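Local atomic coordinates of CG1507-PB, isoform B (PDB entry 5FGO), a protein that probably binds purine-rich single-stranded DNA and RNA as a Pur-alpha protein, represented here by its third repeat, two copies of which assemble into a dimer. Residues R62-D65 against I66-Y70; I53-E57 against K58-R62. All coordinates share one frame; numbering follows the deposited sequence.

Contact 1: R62-D65 against I66-Y70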
loop_
_atom_site.group_PDB
_atom_site.type_symbol
_atom_site.label_atom_id
_atom_site.label_comp_id
_atom_site.label_asym_id
_atom_site.label_seq_id
_atom_site.Cartn_x
_atom_site.Cartn_y
_atom_site.Cartn_z
ATOM N N ARG B 62 0.739 -10.743 -4.178
ATOM C CA ARG B 62 -0.708 -10.565 -4.321
ATOM C C ARG B 62 -1.063 -9.079 -4.397
ATOM O O ARG B 62 -1.864 -8.662 -5.239
ATOM C CB ARG B 62 -1.452 -11.267 -3.162
ATOM C CG ARG B 62 -1.854 -12.719 -3.442
ATOM C CD ARG B 62 -2.423 -13.447 -2.231
ATOM N NE ARG B 62 -1.362 -13.832 -1.296
ATOM C CZ ARG B 62 -1.561 -14.369 -0.095
ATOM N NH1 ARG B 62 -2.786 -14.524 0.381
ATOM N NH2 ARG B 62 -0.523 -14.702 0.658
ATOM N N PHE B 63 -0.429 -8.292 -3.538
ATOM C CA PHE B 63 -0.556 -6.848 -3.544
ATOM C C PHE B 63 -0.111 -6.179 -4.846
ATOM O O PHE B 63 -0.827 -5.381 -5.452
ATOM C CB PHE B 63 0.279 -6.304 -2.410
ATOM C CG PHE B 63 -0.475 -5.487 -1.445
ATOM C CD1 PHE B 63 -1.142 -6.088 -0.392
ATOM C CD2 PHE B 63 -0.500 -4.113 -1.559
ATOM C CE1 PHE B 63 -1.835 -5.330 0.530
ATOM C CE2 PHE B 63 -1.185 -3.346 -0.641
ATOM C CZ PHE B 63 -1.854 -3.952 0.396
ATOM N N ARG B 64 1.087 -6.546 -5.278
ATOM C CA ARG B 64 1.682 -6.004 -6.475
ATOM C C ARG B 64 0.762 -6.268 -7.680
ATOM O O ARG B 64 0.607 -5.403 -8.554
ATOM C CB ARG B 64 3.082 -6.599 -6.657
ATOM C CG ARG B 64 4.011 -5.760 -7.539
ATOM C CD ARG B 64 3.986 -6.175 -8.989
ATOM N NE ARG B 64 4.558 -7.497 -9.147
ATOM C CZ ARG B 64 3.861 -8.551 -9.542
ATOM N NH1 ARG B 64 2.576 -8.409 -9.847
ATOM N NH2 ARG B 64 4.448 -9.733 -9.654
ATOM N N ASP B 65 0.158 -7.461 -7.719
ATOM C CA ASP B 65 -0.724 -7.854 -8.827
ATOM C C ASP B 65 -1.988 -7.002 -8.842
ATOM O O ASP B 65 -2.450 -6.551 -9.889
ATOM C CB ASP B 65 -1.099 -9.337 -8.731
ATOM C CG ASP B 65 0.087 -10.264 -8.935
ATOM O OD1 ASP B 65 1.072 -9.859 -9.574
ATOM O OD2 ASP B 65 0.055 -11.394 -8.421
ATOM N N ILE B 66 -2.570 -6.796 -7.672
ATOM C CA ILE B 66 -3.734 -5.942 -7.594
ATOM C C ILE B 66 -3.366 -4.565 -8.165
ATOM O O ILE B 66 -4.121 -3.955 -8.942
ATOM C CB ILE B 66 -4.232 -5.829 -6.156
ATOM C CG1 ILE B 66 -4.878 -7.151 -5.750
ATOM C CG2 ILE B 66 -5.209 -4.670 -6.010
ATOM C CD1 ILE B 66 -5.190 -7.262 -4.319
ATOM N N PHE B 67 -2.182 -4.088 -7.818
ATOM C CA PHE B 67 -1.768 -2.800 -8.335
ATOM C C PHE B 67 -1.584 -2.709 -9.839
ATOM O O PHE B 67 -2.007 -1.707 -10.438
ATOM C CB PHE B 67 -0.526 -2.320 -7.615
ATOM C CG PHE B 67 -0.845 -1.265 -6.639
ATOM C CD1 PHE B 67 -1.406 -1.597 -5.416
ATOM C CD2 PHE B 67 -0.729 0.069 -6.997
ATOM C CE1 PHE B 67 -1.759 -0.615 -4.517
ATOM C CE2 PHE B 67 -1.076 1.066 -6.117
ATOM C CZ PHE B 67 -1.586 0.720 -4.869
ATOM N N ASN B 68 -0.957 -3.721 -10.447
ATOM C CA ASN B 68 -0.793 -3.741 -11.892
ATOM C C ASN B 68 -2.182 -3.678 -12.530
ATOM O O ASN B 68 -2.403 -2.952 -13.515
ATOM C CB ASN B 68 -0.071 -5.006 -12.348
ATOM C CG ASN B 68 1.400 -5.032 -11.943
ATOM O OD1 ASN B 68 2.025 -3.990 -11.748
ATOM N ND2 ASN B 68 1.958 -6.230 -11.828
ATOM N N ASP B 69 -3.120 -4.422 -11.938
ATOM C CA ASP B 69 -4.490 -4.468 -12.431
ATOM C C ASP B 69 -5.144 -3.113 -12.410
ATOM O O ASP B 69 -5.826 -2.735 -13.364
ATOM C CB ASP B 69 -5.322 -5.456 -11.608
ATOM C CG ASP B 69 -4.988 -6.903 -11.913
ATOM O OD1 ASP B 69 -4.410 -7.185 -12.995
ATOM O OD2 ASP B 69 -5.271 -7.763 -11.056
ATOM N N TYR B 70 -4.936 -2.377 -11.325
ATOM C CA TYR B 70 -5.472 -1.034 -11.248
ATOM C C TYR B 70 -4.742 -0.104 -12.219
ATOM O O TYR B 70 -5.377 0.703 -12.894
ATOM C CB TYR B 70 -5.409 -0.499 -9.815
ATOM C CG TYR B 70 -6.572 -0.994 -8.967
ATOM C CD1 TYR B 70 -7.876 -0.730 -9.342
ATOM C CD2 TYR B 70 -6.363 -1.688 -7.789
ATOM C CE1 TYR B 70 -8.932 -1.182 -8.600
ATOM C CE2 TYR B 70 -7.409 -2.119 -7.031
ATOM C CZ TYR B 70 -8.700 -1.867 -7.442
ATOM O OH TYR B 70 -9.782 -2.309 -6.710
#
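Arg64 and Asn68, one helical turn apart, bring their polar ends together, the guanidinium and carboxamide planes nearly parallel (10°) but meeting obliquely. Asn68 ND2 reaches Arg64 NH1 at 3.0 Å; both atoms are donors as modelled, so the pair is no hydrogen bond. The same ND2 lies 3.5 Å from Arg64 CD. The arginine leaves the backbone pointing away from the next turn, and bends at chi2 (-93°) and chi3 (-67°) bring its end round to the amide. Asn68 of the second subunit packs on Arg64 as well. Arg64 NH1 also faces Asp65 OD1 in an ion pair modelled too short to be trusted in detail. Underneath runs the regular i to i+4 ladder of helix 60-72, the helix that follows the four antiparallel strands of this PUR repeat; Ile66 N to Arg62 O, at 3.1 Å, is one rung. Ile66 CG1 lies 3.4 Å from that Arg62 O. On another side of the helix the Phe67 ring turns its edge to Phe63 O, which lies in the ring plane 3.8 Å from Phe67 CD1. The Phe63 ring meets Phe67 of the second subunit, and the Phe67 ring meets its Phe63. Asp69 OD2, 3.3 Å from the fellow acceptor Asp65 O, makes its salt bridge with Arg18 of the second subunit.

Contact 2: I53-E57 against K58-R62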
loop_
_atom_site.group_PDB
_atom_site.type_symbol
_atom_site.label_atom_id
_atom_site.label_comp_id
_atom_site.label_asym_id
_atom_site.label_seq_id
_atom_site.Cartn_x
_atom_site.Cartn_y
_atom_site.Cartn_z
ATOM N N ILE B 53 -0.512 1.286 7.218
ATOM C CA ILE B 53 -0.884 -0.117 7.116
ATOM C C ILE B 53 0.347 -1.021 7.131
ATOM O O ILE B 53 1.449 -0.606 6.790
ATOM C CB ILE B 53 -1.667 -0.424 5.854
ATOM C CG1 ILE B 53 -0.828 -0.007 4.634
ATOM C CG2 ILE B 53 -3.019 0.262 5.918
ATOM C CD1 ILE B 53 -1.378 -0.459 3.322
ATOM N N THR B 54 0.138 -2.262 7.532
ATOM C CA THR B 54 1.212 -3.213 7.667
ATOM C C THR B 54 0.911 -4.482 6.865
ATOM O O THR B 54 -0.085 -5.170 7.086
ATOM C CB THR B 54 1.465 -3.525 9.143
ATOM O OG1 THR B 54 2.198 -2.437 9.699
ATOM C CG2 THR B 54 2.332 -4.740 9.300
ATOM N N ILE B 55 1.809 -4.775 5.932
ATOM C CA ILE B 55 1.633 -5.853 4.981
ATOM C C ILE B 55 2.716 -6.858 5.220
ATOM O O ILE B 55 3.888 -6.517 5.112
ATOM C CB ILE B 55 1.730 -5.370 3.537
ATOM C CG1 ILE B 55 0.829 -4.169 3.310
ATOM C CG2 ILE B 55 1.373 -6.473 2.583
ATOM C CD1 ILE B 55 1.155 -3.404 2.069
ATOM N N PRO B 56 2.334 -8.091 5.568
ATOM C CA PRO B 56 3.298 -9.183 5.771
ATOM C C PRO B 56 3.891 -9.560 4.432
ATOM O O PRO B 56 3.161 -9.465 3.439
ATOM C CB PRO B 56 2.450 -10.334 6.319
ATOM C CG PRO B 56 1.060 -9.781 6.485
ATOM C CD PRO B 56 0.944 -8.554 5.654
ATOM N N GLU B 57 5.160 -9.973 4.407
ATOM C CA GLU B 57 5.842 -10.331 3.165
ATOM C C GLU B 57 5.094 -11.374 2.341
ATOM O O GLU B 57 4.990 -11.229 1.135
ATOM C CB GLU B 57 7.263 -10.843 3.428
ATOM C CG GLU B 57 8.103 -10.883 2.137
ATOM C CD GLU B 57 9.475 -11.550 2.276
ATOM O OE1 GLU B 57 9.848 -11.998 3.385
ATOM O OE2 GLU B 57 10.186 -11.623 1.248
ATOM N N LYS B 58 4.495 -12.373 2.981
ATOM C CA LYS B 58 3.881 -13.484 2.245
ATOM C C LYS B 58 2.772 -13.053 1.289
ATOM O O LYS B 58 2.209 -13.884 0.575
ATOM C CB LYS B 58 3.322 -14.527 3.206
ATOM C CG LYS B 58 2.134 -14.048 3.997
ATOM C CD LYS B 58 1.563 -15.114 4.896
ATOM C CE LYS B 58 2.412 -15.271 6.129
ATOM N NZ LYS B 58 1.757 -16.118 7.187
ATOM N N CYS B 59 2.450 -11.765 1.251
ATOM C CA CYS B 59 1.434 -11.329 0.305
ATOM C C CYS B 59 1.833 -10.099 -0.505
ATOM O O CYS B 59 0.998 -9.488 -1.170
ATOM C CB CYS B 59 0.100 -11.117 1.037
ATOM S SG CYS B 59 0.032 -9.715 2.159
ATOM N N TRP B 60 3.118 -9.776 -0.512
ATOM C CA TRP B 60 3.606 -8.654 -1.339
ATOM C C TRP B 60 3.257 -8.860 -2.826
ATOM O O TRP B 60 2.882 -7.899 -3.515
ATOM C CB TRP B 60 5.129 -8.444 -1.183
ATOM C CG TRP B 60 5.501 -7.916 0.181
ATOM C CD1 TRP B 60 4.649 -7.698 1.226
ATOM C CD2 TRP B 60 6.795 -7.474 0.623
ATOM N NE1 TRP B 60 5.340 -7.202 2.301
ATOM C CE2 TRP B 60 6.653 -7.043 1.955
ATOM C CE3 TRP B 60 8.056 -7.411 0.026
ATOM C CZ2 TRP B 60 7.723 -6.562 2.704
ATOM C CZ3 TRP B 60 9.129 -6.925 0.772
ATOM C CH2 TRP B 60 8.952 -6.507 2.096
ATOM N N ILE B 61 3.387 -10.096 -3.319
ATOM C CA ILE B 61 3.072 -10.374 -4.719
ATOM C C ILE B 61 1.593 -10.167 -5.020
ATOM O O ILE B 61 1.234 -9.524 -6.014
ATOM C CB ILE B 61 3.486 -11.795 -5.134
ATOM C CG1 ILE B 61 5.005 -11.886 -5.240
ATOM C CG2 ILE B 61 2.930 -12.123 -6.520
ATOM C CD1 ILE B 61 5.540 -11.053 -6.386
ATOM N N ARG B 62 0.739 -10.743 -4.178
ATOM C CA ARG B 62 -0.708 -10.565 -4.321
ATOM C C ARG B 62 -1.063 -9.079 -4.397
ATOM O O ARG B 62 -1.864 -8.662 -5.239
ATOM C CB ARG B 62 -1.452 -11.267 -3.162
ATOM C CG ARG B 62 -1.854 -12.719 -3.442
ATOM C CD ARG B 62 -2.423 -13.447 -2.231
ATOM N NE ARG B 62 -1.362 -13.832 -1.296
ATOM C CZ ARG B 62 -1.561 -14.369 -0.095
ATOM N NH1 ARG B 62 -2.786 -14.524 0.381
ATOM N NH2 ARG B 62 -0.523 -14.702 0.658
#
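Two i to i+3 backbone bonds, Trp60 N to Glu57 O at 2.9 Å and a less surely placed Cys59 N to Pro56 O, carry the end of strand 49-56 through a 3-10 turn into the helix, with Cys59 at the N-cap. The Trp60 indole folds back over this turn. Glu57 CA sits over one face in a CH-pi contact, 3.4 Å from the centroid of the five-membered ring, and Glu57 CG lies 4.0 Å from Trp60 CD2. At the indole edge, Trp60 NE1 gives Ile55 O a straight bond (3.2 Å, 175°); the oxygen lies in the ring plane, but the donor stands 62° above the carbonyl plane. Ile55 CG2 touches Trp60 CD1 at 3.8 Å and Cys59 SG at 3.5 Å, a chi1 of 70° placing the sulfur toward Ile55. A leucine in place of Trp60 would probably leave Ile55 O without its indole donor and Glu57 CA without its ring. Arg62 NH2 bonds to Lys58 O at 2.9 Å, its guanidinium lying over Cys59 CB. Trp60 also packs on Met40 of strand 37-46, the neighbour whose Met40 and Val38 pair by backbone bonds with Ile55 and Glu57 at the end of 49-56, one of the two edge strands of the sheet within this chain.

In the fold
Arg62 belongs to both contacts: contact 2 ends where contact 1 begins, the one turning the last strand into helix 60-72, the other lying wholly within that helix. Phe63 CZ packs 3.5 Å from Ile55 CD1, so the first turns of the helix reach back to the end of the strand. Both contacts are partly buried; the buried residues include Phe63, Ile66 and Phe67 in contact 1 and Ile55, Cys59 and Trp60 in contact 2, while Arg62 and Lys58 are exposed. Contact 1 repeats i to i+4 backbone bonds below charged and amide ends, whereas contact 2 relies on a turn and one indole. Each also meets the second subunit, through phenylalanine rings in contact 1 and partly through strand backbone atoms of Thr54 in contact 2.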